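Local coordinates for protein AncCDT-1 (Synthetic construct, PDB 5T0W) that binds arginine in a cleft and is a reconstructed ancestral amino acid-binding protein, probably serving in amino acid transport, at residues Q111-K116 with A177-S182; D133-V138 with K154-T159. One frame throughout, in Å; residues are numbered along the deposited sequence.

Overall arrangement
Going along the chain, strand 107-115 comes first, then strand 135-139, helix 143-151, strand 156-160 and finally strand 177-181. Interaction 1 pairs the first of these strands with the last and so closes a long loop. Interaction 2 closes a shorter one, between 133-138 and 154-159, nested wholly inside the first. The two contacts belong to one mixed sheet of the binding protein. Strands 177-181 and 135-139 are neighbours there, and Ala177 O lies 2.9 Å from Ala137 N, a probable hydrogen bond. The centres of the contacts are about 12 Å apart. Interaction 1 reaches the bound arginine through Asp181; interaction 2 lies further from the chain's centre.

Interaction 1: residues Q111-K116 with A177-S182; sequences QTILVK and AMVTDS. With ARG (arginine), chain E.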
# COMPACT_ATOMS: atom_id res chain seq x y z
N GLN A 111 -9.45 4.39 5.05
CA GLN A 111 -9.05 5.62 4.39
C GLN A 111 -9.05 6.66 5.47
O GLN A 111 -10.01 6.77 6.20
CB GLN A 111 -10.04 5.99 3.27
CG GLN A 111 -10.00 5.06 2.08
CD GLN A 111 -8.59 4.92 1.59
OE1 GLN A 111 -7.96 5.91 1.22
NE2 GLN A 111 -8.06 3.70 1.58
N THR A 112 -7.99 7.46 5.51
CA THR A 112 -7.88 8.59 6.44
C THR A 112 -7.57 9.91 5.71
O THR A 112 -6.91 9.92 4.68
CB THR A 112 -6.79 8.29 7.43
OG1 THR A 112 -7.12 7.06 8.07
CG2 THR A 112 -6.66 9.38 8.45
N ILE A 113 -8.12 11.00 6.23
CA ILE A 113 -7.90 12.34 5.71
C ILE A 113 -6.86 13.03 6.57
O ILE A 113 -6.94 13.01 7.78
CB ILE A 113 -9.18 13.20 5.77
CG1 ILE A 113 -10.32 12.55 5.00
CG2 ILE A 113 -8.92 14.60 5.24
CD1 ILE A 113 -11.68 13.05 5.40
N LEU A 114 -5.93 13.70 5.92
CA LEU A 114 -4.88 14.44 6.58
C LEU A 114 -5.04 15.90 6.21
O LEU A 114 -5.25 16.20 5.05
CB LEU A 114 -3.55 13.93 6.07
CG LEU A 114 -2.44 13.65 7.06
CD1 LEU A 114 -2.88 12.52 7.98
CD2 LEU A 114 -1.18 13.23 6.32
N VAL A 115 -4.95 16.78 7.20
CA VAL A 115 -5.01 18.24 6.98
C VAL A 115 -3.98 19.02 7.83
O VAL A 115 -3.36 18.47 8.73
CB VAL A 115 -6.41 18.81 7.26
CG1 VAL A 115 -7.42 18.22 6.30
CG2 VAL A 115 -6.83 18.56 8.69
N LYS A 116 -3.78 20.30 7.51
CA LYS A 116 -2.89 21.15 8.29
C LYS A 116 -3.54 21.35 9.65
O LYS A 116 -4.77 21.46 9.73
CB LYS A 116 -2.65 22.48 7.57
N ALA A 177 -6.33 19.02 1.73
CA ALA A 177 -6.25 17.75 2.39
C ALA A 177 -5.61 16.72 1.50
O ALA A 177 -5.47 16.95 0.29
CB ALA A 177 -7.63 17.30 2.76
N MET A 178 -5.20 15.60 2.09
CA MET A 178 -4.86 14.42 1.35
C MET A 178 -5.53 13.20 1.99
O MET A 178 -5.77 13.17 3.18
CB MET A 178 -3.35 14.21 1.23
CG MET A 178 -2.68 13.50 2.36
SD MET A 178 -0.88 13.23 2.09
CE MET A 178 -0.88 11.91 0.90
N VAL A 179 -5.85 12.22 1.16
CA VAL A 179 -6.42 11.00 1.64
C VAL A 179 -5.39 9.92 1.37
O VAL A 179 -4.73 9.93 0.34
CB VAL A 179 -7.75 10.66 0.93
CG1 VAL A 179 -8.41 9.47 1.60
CG2 VAL A 179 -8.71 11.85 0.92
N THR A 180 -5.27 8.99 2.30
CA THR A 180 -4.33 7.90 2.18
C THR A 180 -4.75 6.77 3.13
O THR A 180 -5.67 6.95 3.94
CB THR A 180 -2.92 8.41 2.46
OG1 THR A 180 -1.96 7.46 2.01
CG2 THR A 180 -2.68 8.62 3.95
N ASP A 181 -4.09 5.61 3.06
CA ASP A 181 -4.38 4.52 3.98
C ASP A 181 -4.15 4.95 5.41
O ASP A 181 -3.15 5.63 5.70
CB ASP A 181 -3.53 3.28 3.65
CG ASP A 181 -3.98 2.56 2.36
OD1 ASP A 181 -5.02 2.90 1.79
OD2 ASP A 181 -3.32 1.59 1.96
N SER A 182 -5.00 4.49 6.33
CA SER A 182 -4.87 4.89 7.75
C SER A 182 -3.46 4.76 8.29
O SER A 182 -2.97 5.68 8.95
CB SER A 182 -5.76 4.10 8.71
OG SER A 182 -6.95 3.58 8.15
N ARG E . -3.73 0.51 -0.29
CA ARG E . -3.89 1.44 -1.42
C ARG E . -4.08 0.63 -2.65
O ARG E . -4.52 1.19 -3.65
CB ARG E . -2.67 2.29 -1.59
CG ARG E . -1.47 1.47 -1.98
CD ARG E . -0.29 2.35 -2.39
NE ARG E . 0.95 1.64 -2.16
CZ ARG E . 2.14 2.09 -2.53
NH1 ARG E . 3.24 1.38 -2.26
NH2 ARG E . 2.23 3.26 -3.16
OXT ARG E . -3.77 -0.58 -2.65
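Gln111 to Leu114 pair antiparallel with Met178 to Asp181, the strand axes 4.6 Å apart at their closest. The pair lies inside the mixed sheet of one lobe of a periplasmic binding protein, between strands 198-201 and 135-139. Thr112 and Thr180 form one hydrogen-bonded pair, with Thr112 N to Thr180 O at 2.8 Å. Leu114 and Met178 form the other. Ile113 and Val179 make the non-hydrogen-bonded pair between them.

On one face, Ile113 CG2 rests 3.9 Å from Ala177 CB, and Val115 CG1 packs on the same methyl. On the other, Leu114 CB meets Met178 CG at 3.8 Å, and helix 182-189 covers Leu114 and Thr180 with Ala185. Thr112 OG1 is set beside its own backbone N (chi1 -57°). It lies 3.3 Å from Ser182 CB, at the start of that helix. Ser182 OG bonds back to Gly110 O.

The Asp181 end lines the arginine pocket. Here the side chains of Gln111 and Asp181 diverge at the backbone. Gln111 bends at chi2 (-52°), which turns its amide so that OE1 points towards Val179 CG1 (3.6 Å). NE2 of Gln111 donates to Asp181 OD1 at 3.2 Å. The acceptor is met nearly along its C-O axis, but lies 21° out of the amide plane. Gln111 OE1 is held by Ser144 OG, so both ends of the amide are fixed. The other carboxylate oxygen, Asp181 OD2, accepts a hydrogen bond from the amino nitrogen N of the bound arginine.

Gln111 is in effect a second-shell residue, probably positioning the first-shell carboxylate. With an alanine in place of Asp181, the ligand's amino group would probably lack its countercharge and Gln111 NE2 its acceptor. One carboxylate oxygen is gripped by the Gln111 amide, while the other faces an amino group that is probably charged.

Interaction 2: residues D133-V138 with K154-T159; sequences DVKVAV and KAKIRT
Lys156 N donates to Val134 O at 2.9 Å, a nearly straight bond that starts the pairing of two parallel strands. They belong to a beta-alpha-beta unit, in which helix 143-151 connects strand 135-139 to strand 156-160. The backbone bonds then alternate. Val136 uses both its polar groups: its N donates to Lys156 O, and its O receives Arg158 N at 3.0 Å. Val138 N to Arg158 O continues the series.

The face towards helix 143-151 is largely apolar. The side chains of Val138 and Ile157 cross obliquely, their CG2 atoms 3.9 Å apart. Ile157 CD1 reaches Val136 CB, and Ile157 also touches Ala148 of the helix. Val138 and Thr159 both meet Glu145 there. At the start of the pairing, Ala155 CB sits 3.5 Å from Val134 O.

The other face is basic. Lys135 runs alongside both Lys156 and Arg158, pointing the same way, with its CG 4.2 Å from Lys156 CB. Lys135 and Arg158 put like charges close together, which probably costs some energy. A salt bridge from Arg158 NH1 to Glu169 OE2 probably offsets part of it. Arg158 bends at chi2 (-101°) and again at chi3, which turns its guanidinium back along the sheet towards Lys135. Lys135 CD lies over one face of that group, 4.1 Å from Arg158 NH2.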
# COMPACT_ATOMS: atom_id res chain seq x y z
N ASP A 133 -14.56 24.43 -3.84
CA ASP A 133 -13.33 25.18 -3.57
C ASP A 133 -12.22 24.33 -2.92
O ASP A 133 -11.07 24.76 -2.83
CB ASP A 133 -13.60 26.42 -2.67
CG ASP A 133 -14.49 26.11 -1.48
OD1 ASP A 133 -14.92 24.97 -1.30
OD2 ASP A 133 -14.80 27.01 -0.71
N VAL A 134 -12.58 23.11 -2.52
CA VAL A 134 -11.64 22.20 -1.86
C VAL A 134 -10.76 21.41 -2.85
O VAL A 134 -11.26 20.79 -3.78
CB VAL A 134 -12.39 21.21 -0.95
CG1 VAL A 134 -11.49 20.08 -0.51
CG2 VAL A 134 -12.97 21.94 0.25
N LYS A 135 -9.44 21.47 -2.64
CA LYS A 135 -8.47 20.68 -3.41
C LYS A 135 -7.95 19.57 -2.52
O LYS A 135 -7.47 19.82 -1.42
CB LYS A 135 -7.28 21.53 -3.87
CG LYS A 135 -7.62 22.68 -4.82
CD LYS A 135 -6.41 23.60 -5.01
CE LYS A 135 -6.76 25.08 -5.16
NZ LYS A 135 -6.49 25.64 -6.51
N VAL A 136 -8.03 18.34 -3.00
CA VAL A 136 -7.55 17.17 -2.27
C VAL A 136 -6.53 16.38 -3.05
O VAL A 136 -6.77 16.10 -4.21
CB VAL A 136 -8.77 16.22 -2.07
CG1 VAL A 136 -8.37 14.91 -1.41
CG2 VAL A 136 -9.90 16.93 -1.32
N ALA A 137 -5.44 15.98 -2.40
CA ALA A 137 -4.34 15.28 -3.03
C ALA A 137 -4.37 13.80 -2.69
O ALA A 137 -4.71 13.41 -1.58
CB ALA A 137 -3.00 15.86 -2.60
N VAL A 138 -3.98 12.97 -3.67
CA VAL A 138 -3.94 11.54 -3.51
C VAL A 138 -2.87 10.95 -4.39
O VAL A 138 -2.47 11.57 -5.40
CB VAL A 138 -5.27 10.88 -3.90
CG1 VAL A 138 -6.41 11.30 -2.97
CG2 VAL A 138 -5.63 11.17 -5.34
N LYS A 154 -17.71 16.92 -6.21
CA LYS A 154 -17.59 18.38 -6.34
C LYS A 154 -16.15 18.92 -6.15
O LYS A 154 -15.85 20.02 -6.63
CB LYS A 154 -18.51 19.15 -5.39
CG LYS A 154 -19.97 18.99 -5.70
CD LYS A 154 -20.74 19.81 -4.71
CE LYS A 154 -22.20 19.43 -4.65
NZ LYS A 154 -22.87 20.43 -3.77
N ALA A 155 -15.28 18.19 -5.47
CA ALA A 155 -13.96 18.72 -5.15
C ALA A 155 -13.03 18.62 -6.32
O ALA A 155 -13.32 17.94 -7.30
CB ALA A 155 -13.36 18.00 -3.94
N LYS A 156 -11.88 19.29 -6.20
CA LYS A 156 -10.80 19.16 -7.17
C LYS A 156 -9.79 18.11 -6.68
O LYS A 156 -9.06 18.35 -5.75
CB LYS A 156 -10.11 20.50 -7.39
CG LYS A 156 -10.98 21.50 -8.10
CD LYS A 156 -10.34 22.89 -8.11
CE LYS A 156 -11.16 23.88 -8.93
NZ LYS A 156 -10.63 25.26 -8.76
N ILE A 157 -9.74 16.98 -7.36
CA ILE A 157 -8.79 15.95 -7.03
C ILE A 157 -7.51 16.16 -7.84
O ILE A 157 -7.55 16.29 -9.06
CB ILE A 157 -9.35 14.57 -7.35
CG1 ILE A 157 -10.77 14.42 -6.80
CG2 ILE A 157 -8.44 13.49 -6.80
CD1 ILE A 157 -10.88 14.62 -5.32
N ARG A 158 -6.38 16.22 -7.14
CA ARG A 158 -5.07 16.32 -7.75
C ARG A 158 -4.24 15.06 -7.41
O ARG A 158 -4.16 14.65 -6.27
CB ARG A 158 -4.36 17.59 -7.28
CG ARG A 158 -4.95 18.90 -7.75
CD ARG A 158 -4.18 19.54 -8.91
NE ARG A 158 -4.20 21.01 -8.77
CZ ARG A 158 -3.46 21.70 -7.89
NH1 ARG A 158 -2.62 21.05 -7.06
NH2 ARG A 158 -3.55 23.02 -7.84
N THR A 159 -3.67 14.44 -8.43
CA THR A 159 -3.04 13.16 -8.27
C THR A 159 -1.53 13.31 -8.35
O THR A 159 -1.02 14.22 -8.98
CB THR A 159 -3.50 12.19 -9.36
OG1 THR A 159 -3.04 12.63 -10.64
CG2 THR A 159 -5.02 12.09 -9.39